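Local coordinates for epidermin leader peptide processing serine protease EpiP (Staphylococcus aureus subsp. aureus, PDB 3QFH), which probably acts as a subtilisin-like serine endopeptidase that cleaves the leader peptide from the precursor of the lantibiotic epidermin, at residues A[111-116]-A[434-439]; A[148-153]-A[202-207]; A[156-161]-A[210-215]; A[412-417]-A[428-433]. All coordinates share one frame; numbering follows the deposited sequence.

Contact 1 of 4, residues A[111-116]-A[434-439]; sequences NGASYD and DVYKAL
The ring of Tyr-436 meets the 111-116 segment along one edge. The backbone N of Ser-114 lies at that edge, in the plane of the ring and 3.8 Å from Tyr-436 CD1. Ala-113 CB approaches the same side obliquely, 4.1 Å from Tyr-436 CE1. The ring reaches this place because CG is anti to the backbone N of Tyr-436 (chi1 179°), which lays it alongside the 3-10 turn that begins at Ala-113. Ser-114 is the centre of the contact. Its CB rests on the helix backbone, 3.6 Å from Tyr-436 CA. Its OG lies 3.9 Å from Val-435 CG1. One turn further along the helix, Leu-439 CD1 packs against the carbonyl O of Ser-114 at 3.6 Å. The contact is therefore made by van der Waals packing. The small side chains of Ala-113 and Ser-114 let the two backbones come close, with Ser-114 CA and Tyr-436 CA 4.6 Å apart. Asp-434 is the N-cap of the helix. Its OD2 accepts from Lys-437 N at 3.2 Å, from above the carboxylate plane. Helix 435-439 sets Val-435, Tyr-436 and Leu-439 against the 3-10 turn. Val-435 also touches Ile-108 of helix 103-108, while Val-435 and Leu-439 both rest on Leu-395 of helix 382-400.

Contact 2 of 4, residues A[148-153]-A[202-207]; sequences SKNLVP and MYRVFG
Arg-204 O takes the shortest bond of this pair, from Leu-151 N at 2.7 Å. It continues a parallel ladder that adds 149-150 as the outermost strand beside 200-204 in the sheet of the subtilisin-like fold. Lys-149 N donates to Met-202 O, and Arg-204 N to Lys-149 O. Ser-148 OG also accepts from Met-202 N at 2.8 Å. Asn-150 and Arg-204 both have CG anti to the backbone N (chi1 177° and -175°), which runs them side by side. The amide is nearly parallel to the guanidinium (18°), with Asn-150 OD1 3.1 Å above its plane. The angle to Arg-204 NH2 is too poor for a hydrogen bond; OD1 accepts from Val-152 N, forming an Asx turn. On the side where Lys-149 points, Leu-151 CD2 meets the Tyr-203 ring edge, 4.0 Å from CD1. Arg-204 NH1 bonds to Phe-206 O and forms a salt bridge with Glu-164, while NE donates to Asp-170 O. The buried guanidinium is fixed by these acceptors, and Glu-164 probably balances part of its charge.

Contact 3 of 4, residues A[156-161]-A[210-215]; sequences GFRGTE and KTELLW
This is a salt-bridged, aromatic contact between the loop after strand 149-150 and the start of helix 213-225. Arg-158 grips the carboxylate of Glu-212 side-on with two nitrogens. NE donates to OE2 at 2.7 Å, and NH2 donates to OE1 at 3.2 Å. Both oxygens lie near the guanidinium plane and are met on the syn side, but the 40° twist tilts the donors out of the carboxylate plane. With CG of Arg-158 opposite the carbonyl carbon (chi1 -54°), CG sits over the centre of the Phe-157 ring. The bend at chi2 (-69°) then carries the chain across the ring to Glu-212, with Phe-157 CZ under a face of the guanidinium. The opposite ring face carries Lys-210 CB, 3.8 Å from the centroid in a CH-pi contact. At the Trp-215 edge, CH2 comes within 3.4 Å of Phe-157 N. That same N donates a nearly straight bond to Glu-161 OE1 at 3.0 Å. One water accepts from Arg-158 N and donates to Glu-212 OE2, and another donates to Glu-161 OE1 and Lys-210 O. Glu-212 is the N-cap of helix 213-225; its OE2 also accepts from Gln-55. Trp-215 meets Tyr-46 of strand 43-48, and Arg-158 touches Tyr-22 of strand 20-27. Both strands belong to the propeptide-like N-terminal part, so the contact probably lies beside its junction with the protease fold.

Contact 4 of 4, residues A[412-417]-A[428-433]; sequences LLYQHG and YGHGEL. With SO4 (sulfate ion), chain M.
A sulfate ion, probably from the crystallisation liquor, bridges His-430 and Gln-415 beside an offset stack of His-430 on Tyr-414. The stack joins the end of helix 406-416 to a type II' beta turn, Tyr-428 to Gly-431, in the subtilisin-like domain. The ring centroids are 4.5 Å apart, and the planes are inclined by 21°. His-430 CD2 sits over one face of the tyrosine ring, toward its rim. Tyr-414 CB in turn lies over a face of the imidazole in a CH-pi contact, 3.7 Å from its centroid. Further along, the two leucines meet through their methyl ends, Leu-413 CD1 to Leu-433 CD1 at 3.6 Å. The CG of Leu-413 is anti to its backbone N (chi1 175°), and chi2 turns CD1 toward Leu-433. Gly-417, where the chain leaves the helix, brings its O within 3.7 Å of Leu-433 C. Leu-413 and Leu-433 both touch helix 382-400 and strand 338-341. Phe-425 meets the His-430 ring edge-to-face. The sulfate is held unevenly. Gln-415 NE2 makes only a weak bond to O1 at 3.4 Å, while His-430 ND1 donates to sulfate O4 at 2.7 Å.

In the fold
Contacts 1 and 4 adjoin on one side of the chain's centre and share the approach to helix 435-439, with a probable hydrogen bond from Asp-434 N to Gly-417 O. Contacts 2 and 3 also touch. There strand 200-204 leads into helix 213-225, Thr-211 OG1 is hydrogen-bonded to Val-205 O, and Pro-153 packs on Trp-215. Contact 2 is buried strand pairing at the edge of the parallel sheet, rich in backbone bonds. Contact 3 is partly buried and uses a salt bridge, CH-pi packing and waters. Contacts 1 and 4 are mostly buried and rest on van der Waals packing, round a serine in contact 1 and, in contact 4, on a ring stack and a leucine pair beside a sulfate.

Contact 1 of 4, residues A[111-116]-A[434-439]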
loop_
_atom_site.group_PDB
_atom_site.type_symbol
_atom_site.label_atom_id
_atom_site.label_comp_id
_atom_site.label_asym_id
_atom_site.label_seq_id
_atom_site.Cartn_x
_atom_site.Cartn_y
_atom_site.Cartn_z
ATOM N N ASN A 111 2.220 -25.324 -4.760
ATOM C CA ASN A 111 2.712 -26.040 -3.580
ATOM C C ASN A 111 4.222 -25.929 -3.370
ATOM O O ASN A 111 4.882 -26.878 -2.943
ATOM C CB ASN A 111 2.252 -27.501 -3.610
ATOM C CG ASN A 111 0.726 -27.631 -3.528
ATOM O OD1 ASN A 111 0.053 -26.830 -2.877
ATOM N ND2 ASN A 111 0.186 -28.640 -4.183
ATOM N N GLY A 112 4.768 -24.756 -3.668
ATOM C CA GLY A 112 6.191 -24.526 -3.455
ATOM C C GLY A 112 7.083 -24.826 -4.641
ATOM O O GLY A 112 8.274 -24.504 -4.601
ATOM N N ALA A 113 6.530 -25.431 -5.696
ATOM C CA ALA A 113 7.333 -25.736 -6.893
ATOM C C ALA A 113 7.910 -24.488 -7.570
ATOM O O ALA A 113 8.971 -24.562 -8.161
ATOM C CB ALA A 113 6.532 -26.557 -7.906
ATOM N N SER A 114 7.232 -23.344 -7.478
ATOM C CA SER A 114 7.749 -22.150 -8.133
ATOM C C SER A 114 9.062 -21.624 -7.502
ATOM O O SER A 114 9.825 -20.903 -8.176
ATOM C CB SER A 114 6.700 -21.048 -8.219
ATOM O OG SER A 114 6.450 -20.473 -6.972
ATOM N N TYR A 115 9.354 -21.998 -6.253
ATOM C CA TYR A 115 10.618 -21.566 -5.636
ATOM C C TYR A 115 11.837 -22.225 -6.300
ATOM O O TYR A 115 12.965 -21.790 -6.070
ATOM C CB TYR A 115 10.645 -21.796 -4.117
ATOM C CG TYR A 115 9.628 -20.954 -3.379
ATOM C CD1 TYR A 115 9.787 -19.578 -3.266
ATOM C CD2 TYR A 115 8.511 -21.522 -2.809
ATOM C CE1 TYR A 115 8.853 -18.799 -2.602
ATOM C CE2 TYR A 115 7.572 -20.748 -2.147
ATOM C CZ TYR A 115 7.749 -19.393 -2.046
ATOM O OH TYR A 115 6.810 -18.631 -1.381
ATOM N N ASP A 116 11.633 -23.265 -7.109
ATOM C CA ASP A 116 12.770 -23.865 -7.828
ATOM C C ASP A 116 13.030 -23.165 -9.166
ATOM O O ASP A 116 13.998 -23.467 -9.838
ATOM C CB ASP A 116 12.551 -25.366 -8.029
ATOM C CG ASP A 116 12.481 -26.119 -6.701
ATOM O OD1 ASP A 116 13.371 -25.899 -5.847
ATOM O OD2 ASP A 116 11.542 -26.923 -6.507
ATOM N N ASP A 434 -0.866 -16.320 -9.923
ATOM C CA ASP A 434 -0.252 -17.663 -10.049
ATOM C C ASP A 434 1.239 -17.452 -10.392
ATOM O O ASP A 434 1.618 -17.212 -11.546
ATOM C CB ASP A 434 -0.954 -18.526 -11.103
ATOM C CG ASP A 434 -0.437 -19.991 -11.133
ATOM O OD1 ASP A 434 -1.182 -20.857 -11.679
ATOM O OD2 ASP A 434 0.678 -20.294 -10.622
ATOM N N VAL A 435 2.058 -17.511 -9.352
ATOM C CA VAL A 435 3.483 -17.240 -9.455
ATOM C C VAL A 435 4.195 -18.323 -10.234
ATOM O O VAL A 435 5.154 -18.046 -10.970
ATOM C CB VAL A 435 4.093 -17.033 -8.037
ATOM C CG1 VAL A 435 5.608 -16.879 -8.087
ATOM C CG2 VAL A 435 3.427 -15.824 -7.367
ATOM N N TYR A 436 3.716 -19.557 -10.125
ATOM C CA TYR A 436 4.342 -20.640 -10.884
ATOM C C TYR A 436 4.230 -20.351 -12.383
ATOM O O TYR A 436 5.225 -20.466 -13.129
ATOM C CB TYR A 436 3.728 -21.978 -10.533
ATOM C CG TYR A 436 4.305 -23.128 -11.294
ATOM C CD1 TYR A 436 5.464 -23.759 -10.855
ATOM C CD2 TYR A 436 3.672 -23.618 -12.429
ATOM C CE1 TYR A 436 6.001 -24.832 -11.543
ATOM C CE2 TYR A 436 4.204 -24.691 -13.136
ATOM C CZ TYR A 436 5.365 -25.295 -12.682
ATOM O OH TYR A 436 5.886 -26.357 -13.364
ATOM N N LYS A 437 3.037 -19.957 -12.816
ATOM C CA LYS A 437 2.847 -19.609 -14.224
ATOM C C LYS A 437 3.717 -18.417 -14.639
ATOM O O LYS A 437 4.336 -18.444 -15.693
ATOM C CB LYS A 437 1.384 -19.296 -14.547
ATOM C CG LYS A 437 0.467 -20.519 -14.637
ATOM C CD LYS A 437 -0.929 -20.125 -15.160
ATOM C CE LYS A 437 -1.890 -21.312 -15.161
ATOM N NZ LYS A 437 -1.478 -22.423 -16.092
ATOM N N ALA A 438 3.749 -17.378 -13.805
ATOM C CA ALA A 438 4.511 -16.150 -14.118
ATOM C C ALA A 438 6.008 -16.426 -14.337
ATOM O O ALA A 438 6.646 -15.777 -15.168
ATOM C CB ALA A 438 4.321 -15.118 -13.015
ATOM N N LEU A 439 6.553 -17.394 -13.610
ATOM C CA LEU A 439 7.964 -17.742 -13.731
ATOM C C LEU A 439 8.264 -18.773 -14.826
ATOM O O LEU A 439 9.409 -19.044 -15.109
ATOM C CB LEU A 439 8.495 -18.270 -12.390
ATOM C CG LEU A 439 8.410 -17.267 -11.234
ATOM C CD1 LEU A 439 8.884 -17.884 -9.924
ATOM C CD2 LEU A 439 9.209 -16.029 -11.556
#

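Contact 2 of 4, residues A[148-153]-A[202-207]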
loop_
_atom_site.group_PDB
_atom_site.type_symbol
_atom_site.label_atom_id
_atom_site.label_comp_id
_atom_site.label_asym_id
_atom_site.label_seq_id
_atom_site.Cartn_x
_atom_site.Cartn_y
_atom_site.Cartn_z
ATOM N N SER A 148 15.871 1.673 4.540
ATOM C CA SER A 148 14.517 1.917 5.007
ATOM C C SER A 148 14.458 3.278 5.707
ATOM O O SER A 148 15.404 3.666 6.397
ATOM C CB SER A 148 14.084 0.794 5.937
ATOM O OG SER A 148 13.956 -0.428 5.225
ATOM N N LYS A 149 13.369 4.015 5.517
ATOM C CA LYS A 149 13.266 5.344 6.105
ATOM C C LYS A 149 11.957 5.636 6.829
ATOM O O LYS A 149 10.915 5.059 6.535
ATOM C CB LYS A 149 13.489 6.391 5.022
ATOM C CG LYS A 149 14.846 6.267 4.348
ATOM C CD LYS A 149 15.001 7.253 3.213
ATOM C CE LYS A 149 16.370 7.095 2.505
ATOM N NZ LYS A 149 16.599 5.747 1.865
ATOM N N ASN A 150 12.042 6.550 7.790
ATOM C CA ASN A 150 10.890 7.009 8.553
ATOM C C ASN A 150 10.376 8.318 7.978
ATOM O O ASN A 150 11.124 9.264 7.901
ATOM C CB ASN A 150 11.300 7.268 10.003
ATOM C CG ASN A 150 10.163 7.823 10.853
ATOM O OD1 ASN A 150 8.996 7.587 10.584
ATOM N ND2 ASN A 150 10.517 8.538 11.900
ATOM N N LEU A 151 9.097 8.378 7.619
ATOM C CA LEU A 151 8.490 9.621 7.095
ATOM C C LEU A 151 7.599 10.319 8.136
ATOM O O LEU A 151 7.030 11.380 7.859
ATOM C CB LEU A 151 7.699 9.347 5.799
ATOM C CG LEU A 151 8.539 9.176 4.524
ATOM C CD1 LEU A 151 9.268 10.475 4.168
ATOM C CD2 LEU A 151 9.547 8.019 4.634
ATOM N N VAL A 152 7.463 9.720 9.320
ATOM C CA VAL A 152 6.660 10.315 10.385
ATOM C C VAL A 152 7.459 11.504 10.941
ATOM O O VAL A 152 8.630 11.353 11.315
ATOM C CB VAL A 152 6.339 9.306 11.492
ATOM C CG1 VAL A 152 5.516 9.967 12.589
ATOM C CG2 VAL A 152 5.614 8.085 10.912
ATOM N N PRO A 153 6.851 12.703 10.955
ATOM C CA PRO A 153 7.610 13.872 11.401
ATOM C C PRO A 153 7.764 13.975 12.913
ATOM O O PRO A 153 7.134 13.236 13.648
ATOM C CB PRO A 153 6.786 15.053 10.861
ATOM C CG PRO A 153 5.379 14.542 10.853
ATOM C CD PRO A 153 5.496 13.060 10.499
ATOM N N MET A 202 11.460 -0.644 4.052
ATOM C CA MET A 202 10.261 -0.194 4.734
ATOM C C MET A 202 10.262 1.318 4.787
ATOM O O MET A 202 11.294 1.928 5.030
ATOM C CB MET A 202 10.193 -0.801 6.140
ATOM C CG MET A 202 9.094 -0.240 7.075
ATOM S SD MET A 202 7.411 -0.465 6.494
ATOM C CE MET A 202 7.271 -2.255 6.336
ATOM N N TYR A 203 9.109 1.916 4.510
ATOM C CA TYR A 203 8.937 3.357 4.648
ATOM C C TYR A 203 7.838 3.546 5.666
ATOM O O TYR A 203 6.668 3.283 5.391
ATOM C CB TYR A 203 8.629 4.023 3.318
ATOM C CG TYR A 203 9.830 3.943 2.386
ATOM C CD1 TYR A 203 10.793 4.936 2.387
ATOM C CD2 TYR A 203 10.019 2.845 1.542
ATOM C CE1 TYR A 203 11.900 4.868 1.545
ATOM C CE2 TYR A 203 11.120 2.762 0.724
ATOM C CZ TYR A 203 12.057 3.782 0.731
ATOM O OH TYR A 203 13.146 3.733 -0.093
ATOM N N ARG A 204 8.232 3.987 6.856
ATOM C CA ARG A 204 7.282 4.134 7.955
ATOM C C ARG A 204 6.509 5.445 7.894
ATOM O O ARG A 204 7.089 6.520 7.883
ATOM C CB ARG A 204 7.975 3.983 9.313
ATOM C CG ARG A 204 6.982 4.020 10.477
ATOM C CD ARG A 204 7.620 3.574 11.795
ATOM N NE ARG A 204 8.557 4.554 12.341
ATOM C CZ ARG A 204 8.243 5.495 13.234
ATOM N NH1 ARG A 204 7.008 5.631 13.678
ATOM N NH2 ARG A 204 9.179 6.323 13.676
ATOM N N VAL A 205 5.190 5.304 7.870
ATOM C CA VAL A 205 4.248 6.409 7.804
ATOM C C VAL A 205 3.234 6.379 8.961
ATOM O O VAL A 205 2.263 7.103 8.935
ATOM C CB VAL A 205 3.545 6.441 6.432
ATOM C CG1 VAL A 205 4.612 6.601 5.328
ATOM C CG2 VAL A 205 2.688 5.165 6.185
ATOM N N PHE A 206 3.466 5.529 9.960
ATOM C CA PHE A 206 2.630 5.496 11.150
ATOM C C PHE A 206 3.485 5.525 12.391
ATOM O O PHE A 206 4.530 4.866 12.455
ATOM C CB PHE A 206 1.804 4.223 11.261
ATOM C CG PHE A 206 0.635 4.144 10.329
ATOM C CD1 PHE A 206 -0.619 4.597 10.734
ATOM C CD2 PHE A 206 0.763 3.548 9.081
ATOM C CE1 PHE A 206 -1.716 4.497 9.888
ATOM C CE2 PHE A 206 -0.335 3.440 8.231
ATOM C CZ PHE A 206 -1.575 3.917 8.639
ATOM N N GLY A 207 3.039 6.302 13.367
ATOM C CA GLY A 207 3.630 6.300 14.686
ATOM C C GLY A 207 2.769 5.305 15.446
ATOM O O GLY A 207 2.708 4.136 15.087
#

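Contact 3 of 4, residues A[156-161]-A[210-215]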
loop_
_atom_site.group_PDB
_atom_site.type_symbol
_atom_site.label_atom_id
_atom_site.label_comp_id
_atom_site.label_asym_id
_atom_site.label_seq_id
_atom_site.Cartn_x
_atom_site.Cartn_y
_atom_site.Cartn_z
ATOM N N GLY A 156 4.898 13.556 15.434
ATOM C CA GLY A 156 3.861 12.776 14.751
ATOM C C GLY A 156 2.540 13.401 14.346
ATOM O O GLY A 156 2.475 14.562 13.993
ATOM N N PHE A 157 1.472 12.610 14.397
ATOM C CA PHE A 157 0.166 13.057 13.918
ATOM C C PHE A 157 -0.292 14.333 14.622
ATOM O O PHE A 157 -0.449 14.366 15.836
ATOM C CB PHE A 157 -0.864 11.932 14.041
ATOM C CG PHE A 157 -2.192 12.226 13.372
ATOM C CD1 PHE A 157 -2.302 12.240 11.982
ATOM C CD2 PHE A 157 -3.344 12.429 14.130
ATOM C CE1 PHE A 157 -3.526 12.495 11.357
ATOM C CE2 PHE A 157 -4.580 12.673 13.510
ATOM C CZ PHE A 157 -4.663 12.705 12.119
ATOM N N ARG A 158 -0.466 15.391 13.834
ATOM C CA ARG A 158 -0.913 16.692 14.331
ATOM C C ARG A 158 -0.181 17.133 15.592
ATOM O O ARG A 158 -0.772 17.759 16.462
ATOM C CB ARG A 158 -2.413 16.636 14.608
ATOM C CG ARG A 158 -3.242 16.172 13.433
ATOM C CD ARG A 158 -3.269 17.188 12.291
ATOM N NE ARG A 158 -3.745 16.568 11.056
ATOM C CZ ARG A 158 -5.016 16.296 10.770
ATOM N NH1 ARG A 158 -5.987 16.582 11.623
ATOM N NH2 ARG A 158 -5.316 15.712 9.619
ATOM N N GLY A 159 1.100 16.795 15.697
ATOM C CA GLY A 159 1.899 17.145 16.867
ATOM C C GLY A 159 1.469 16.511 18.190
ATOM O O GLY A 159 1.959 16.913 19.240
ATOM N N THR A 160 0.581 15.514 18.142
ATOM C CA THR A 160 0.053 14.858 19.350
ATOM C C THR A 160 0.796 13.607 19.824
ATOM O O THR A 160 0.245 12.840 20.610
ATOM C CB THR A 160 -1.435 14.448 19.177
ATOM O OG1 THR A 160 -1.544 13.356 18.257
ATOM C CG2 THR A 160 -2.276 15.616 18.700
ATOM N N GLU A 161 2.012 13.368 19.350
ATOM C CA GLU A 161 2.798 12.216 19.833
ATOM C C GLU A 161 4.278 12.621 19.981
ATOM O O GLU A 161 5.080 12.428 19.076
ATOM C CB GLU A 161 2.547 10.927 18.998
ATOM C CG GLU A 161 2.436 11.092 17.511
ATOM C CD GLU A 161 2.036 9.790 16.732
ATOM O OE1 GLU A 161 1.895 9.877 15.487
ATOM O OE2 GLU A 161 1.856 8.704 17.332
ATOM N N LYS A 210 -2.624 7.963 13.899
ATOM C CA LYS A 210 -3.032 7.925 12.502
ATOM C C LYS A 210 -1.896 8.356 11.579
ATOM O O LYS A 210 -0.838 8.799 12.019
ATOM C CB LYS A 210 -4.260 8.833 12.290
ATOM C CG LYS A 210 -5.489 8.397 13.083
ATOM C CD LYS A 210 -6.672 9.336 12.870
ATOM C CE LYS A 210 -7.896 8.841 13.630
ATOM N NZ LYS A 210 -9.105 9.714 13.454
ATOM N N THR A 211 -2.133 8.199 10.290
ATOM C CA THR A 211 -1.184 8.619 9.269
ATOM C C THR A 211 -1.798 9.822 8.545
ATOM O O THR A 211 -2.976 10.136 8.734
ATOM C CB THR A 211 -0.899 7.473 8.280
ATOM O OG1 THR A 211 0.164 7.837 7.385
ATOM C CG2 THR A 211 -2.161 7.123 7.477
ATOM N N GLU A 212 -0.986 10.515 7.754
ATOM C CA GLU A 212 -1.445 11.638 6.940
ATOM C C GLU A 212 -1.210 11.198 5.506
ATOM O O GLU A 212 -0.179 10.572 5.223
ATOM C CB GLU A 212 -0.607 12.896 7.197
ATOM C CG GLU A 212 -0.779 13.596 8.554
ATOM C CD GLU A 212 -1.968 14.560 8.616
ATOM O OE1 GLU A 212 -2.981 14.338 7.929
ATOM O OE2 GLU A 212 -1.891 15.545 9.379
ATOM N N LEU A 213 -2.135 11.511 4.595
ATOM C CA LEU A 213 -1.940 11.140 3.195
ATOM C C LEU A 213 -0.702 11.828 2.621
ATOM O O LEU A 213 -0.064 11.303 1.719
ATOM C CB LEU A 213 -3.185 11.416 2.333
ATOM C CG LEU A 213 -4.379 10.478 2.565
ATOM C CD1 LEU A 213 -5.557 10.881 1.679
ATOM C CD2 LEU A 213 -4.019 9.035 2.304
ATOM N N LEU A 214 -0.357 12.995 3.155
ATOM C CA LEU A 214 0.845 13.673 2.731
ATOM C C LEU A 214 2.107 12.881 3.086
ATOM O O LEU A 214 3.085 12.957 2.360
ATOM C CB LEU A 214 0.934 15.074 3.312
ATOM C CG LEU A 214 -0.098 16.067 2.759
ATOM C CD1 LEU A 214 0.048 17.413 3.480
ATOM C CD2 LEU A 214 0.044 16.244 1.274
ATOM N N TRP A 215 2.097 12.145 4.199
ATOM C CA TRP A 215 3.282 11.352 4.576
ATOM C C TRP A 215 3.410 10.192 3.612
ATOM O O TRP A 215 4.518 9.848 3.162
ATOM C CB TRP A 215 3.225 10.803 6.016
ATOM C CG TRP A 215 2.903 11.786 7.121
ATOM C CD1 TRP A 215 2.975 13.142 7.068
ATOM C CD2 TRP A 215 2.595 11.457 8.483
ATOM N NE1 TRP A 215 2.648 13.686 8.286
ATOM C CE2 TRP A 215 2.427 12.674 9.180
ATOM C CE3 TRP A 215 2.426 10.258 9.169
ATOM C CZ2 TRP A 215 2.080 12.726 10.533
ATOM C CZ3 TRP A 215 2.079 10.302 10.518
ATOM C CH2 TRP A 215 1.920 11.534 11.189
HETATM O O HOH W 1 0.161 15.502 11.186
HETATM O O HOH W 2 1.013 8.029 14.003
#

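Contact 4 of 4, residues A[412-417]-A[428-433]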
loop_
_atom_site.group_PDB
_atom_site.type_symbol
_atom_site.label_atom_id
_atom_site.label_comp_id
_atom_site.label_asym_id
_atom_site.label_seq_id
_atom_site.Cartn_x
_atom_site.Cartn_y
_atom_site.Cartn_z
ATOM N N LEU A 412 2.867 -8.882 -18.312
ATOM C CA LEU A 412 3.183 -10.292 -18.181
ATOM C C LEU A 412 2.373 -10.865 -16.988
ATOM O O LEU A 412 1.741 -11.926 -17.101
ATOM C CB LEU A 412 4.693 -10.484 -18.024
ATOM C CG LEU A 412 5.207 -11.924 -18.107
ATOM C CD1 LEU A 412 6.653 -11.954 -18.609
ATOM C CD2 LEU A 412 5.047 -12.677 -16.772
ATOM N N LEU A 413 2.347 -10.132 -15.878
ATOM C CA LEU A 413 1.567 -10.546 -14.715
ATOM C C LEU A 413 0.102 -10.755 -15.126
ATOM O O LEU A 413 -0.482 -11.804 -14.881
ATOM C CB LEU A 413 1.674 -9.502 -13.586
ATOM C CG LEU A 413 0.817 -9.736 -12.338
ATOM C CD1 LEU A 413 1.365 -10.884 -11.519
ATOM C CD2 LEU A 413 0.713 -8.490 -11.468
ATOM N N TYR A 414 -0.473 -9.765 -15.795
ATOM C CA TYR A 414 -1.875 -9.846 -16.166
ATOM C C TYR A 414 -2.253 -10.934 -17.165
ATOM O O TYR A 414 -3.330 -11.523 -17.049
ATOM C CB TYR A 414 -2.382 -8.505 -16.717
ATOM C CG TYR A 414 -2.420 -7.357 -15.718
ATOM C CD1 TYR A 414 -2.402 -7.589 -14.338
ATOM C CD2 TYR A 414 -2.628 -6.048 -16.161
ATOM C CE1 TYR A 414 -2.478 -6.538 -13.428
ATOM C CE2 TYR A 414 -2.730 -4.992 -15.257
ATOM C CZ TYR A 414 -2.657 -5.249 -13.892
ATOM O OH TYR A 414 -2.736 -4.211 -13.007
ATOM N N GLN A 415 -1.389 -11.172 -18.148
ATOM C CA GLN A 415 -1.667 -12.118 -19.216
ATOM C C GLN A 415 -1.152 -13.519 -18.984
ATOM O O GLN A 415 -1.755 -14.451 -19.473
ATOM C CB GLN A 415 -1.087 -11.597 -20.540
ATOM C CG GLN A 415 -1.651 -10.261 -20.979
ATOM C CD GLN A 415 -3.153 -10.306 -21.194
ATOM O OE1 GLN A 415 -3.697 -11.298 -21.703
ATOM N NE2 GLN A 415 -3.834 -9.232 -20.816
ATOM N N HIS A 416 -0.034 -13.664 -18.272
ATOM C CA HIS A 416 0.551 -14.990 -18.025
ATOM C C HIS A 416 0.794 -15.311 -16.560
ATOM O O HIS A 416 1.286 -16.379 -16.258
ATOM C CB HIS A 416 1.894 -15.122 -18.769
ATOM C CG HIS A 416 1.797 -14.815 -20.227
ATOM N ND1 HIS A 416 1.454 -15.766 -21.165
ATOM C CD2 HIS A 416 1.947 -13.651 -20.904
ATOM C CE1 HIS A 416 1.425 -15.206 -22.361
ATOM N NE2 HIS A 416 1.716 -13.923 -22.231
ATOM N N GLY A 417 0.459 -14.404 -15.660
ATOM C CA GLY A 417 0.743 -14.607 -14.240
ATOM C C GLY A 417 -0.467 -14.818 -13.356
ATOM O O GLY A 417 -0.368 -14.693 -12.154
ATOM N N TYR A 428 -12.508 -10.145 -9.931
ATOM C CA TYR A 428 -11.145 -10.695 -9.884
ATOM C C TYR A 428 -10.114 -10.016 -10.774
ATOM O O TYR A 428 -8.913 -10.344 -10.696
ATOM C CB TYR A 428 -11.173 -12.182 -10.282
ATOM C CG TYR A 428 -12.055 -13.010 -9.389
ATOM C CD1 TYR A 428 -11.555 -13.578 -8.214
ATOM C CD2 TYR A 428 -13.396 -13.172 -9.677
ATOM C CE1 TYR A 428 -12.367 -14.321 -7.374
ATOM C CE2 TYR A 428 -14.219 -13.907 -8.839
ATOM C CZ TYR A 428 -13.695 -14.475 -7.688
ATOM O OH TYR A 428 -14.514 -15.195 -6.867
ATOM N N GLY A 429 -10.568 -9.107 -11.626
ATOM C CA GLY A 429 -9.685 -8.479 -12.565
ATOM C C GLY A 429 -9.233 -9.595 -13.483
ATOM O O GLY A 429 -10.037 -10.445 -13.852
ATOM N N HIS A 430 -7.951 -9.625 -13.803
ATOM C CA HIS A 430 -7.400 -10.670 -14.692
ATOM C C HIS A 430 -7.365 -12.065 -14.080
ATOM O O HIS A 430 -7.129 -13.051 -14.789
ATOM C CB HIS A 430 -6.011 -10.286 -15.200
ATOM C CG HIS A 430 -6.013 -9.081 -16.074
ATOM N ND1 HIS A 430 -6.346 -9.140 -17.411
ATOM C CD2 HIS A 430 -5.705 -7.786 -15.817
ATOM C CE1 HIS A 430 -6.257 -7.927 -17.933
ATOM N NE2 HIS A 430 -5.860 -7.090 -16.991
ATOM N N GLY A 431 -7.598 -12.159 -12.776
ATOM C CA GLY A 431 -7.693 -13.450 -12.106
ATOM C C GLY A 431 -6.844 -13.523 -10.866
ATOM O O GLY A 431 -6.208 -12.545 -10.484
ATOM N N GLU A 432 -6.826 -14.701 -10.242
ATOM C CA GLU A 432 -6.027 -14.914 -9.047
ATOM C C GLU A 432 -4.564 -15.098 -9.452
ATOM O O GLU A 432 -4.250 -15.778 -10.422
ATOM C CB GLU A 432 -6.525 -16.137 -8.264
ATOM C CG GLU A 432 -5.935 -16.250 -6.859
ATOM C CD GLU A 432 -6.441 -17.465 -6.096
ATOM O OE1 GLU A 432 -6.369 -18.589 -6.648
ATOM O OE2 GLU A 432 -6.886 -17.294 -4.930
ATOM N N LEU A 433 -3.686 -14.463 -8.698
ATOM C CA LEU A 433 -2.234 -14.550 -8.877
ATOM C C LEU A 433 -1.737 -16.013 -8.954
ATOM O O LEU A 433 -2.152 -16.842 -8.146
ATOM C CB LEU A 433 -1.587 -13.861 -7.667
ATOM C CG LEU A 433 -0.058 -13.815 -7.554
ATOM C CD1 LEU A 433 0.581 -13.108 -8.744
ATOM C CD2 LEU A 433 0.330 -13.141 -6.231
HETATM S S SO4 M . -7.655 -11.125 -20.099
HETATM O O1 SO4 M . -7.136 -9.964 -20.824
HETATM O O2 SO4 M . -8.768 -11.747 -20.801
HETATM O O3 SO4 M . -6.571 -12.077 -19.903
HETATM O O4 SO4 M . -8.134 -10.683 -18.788
#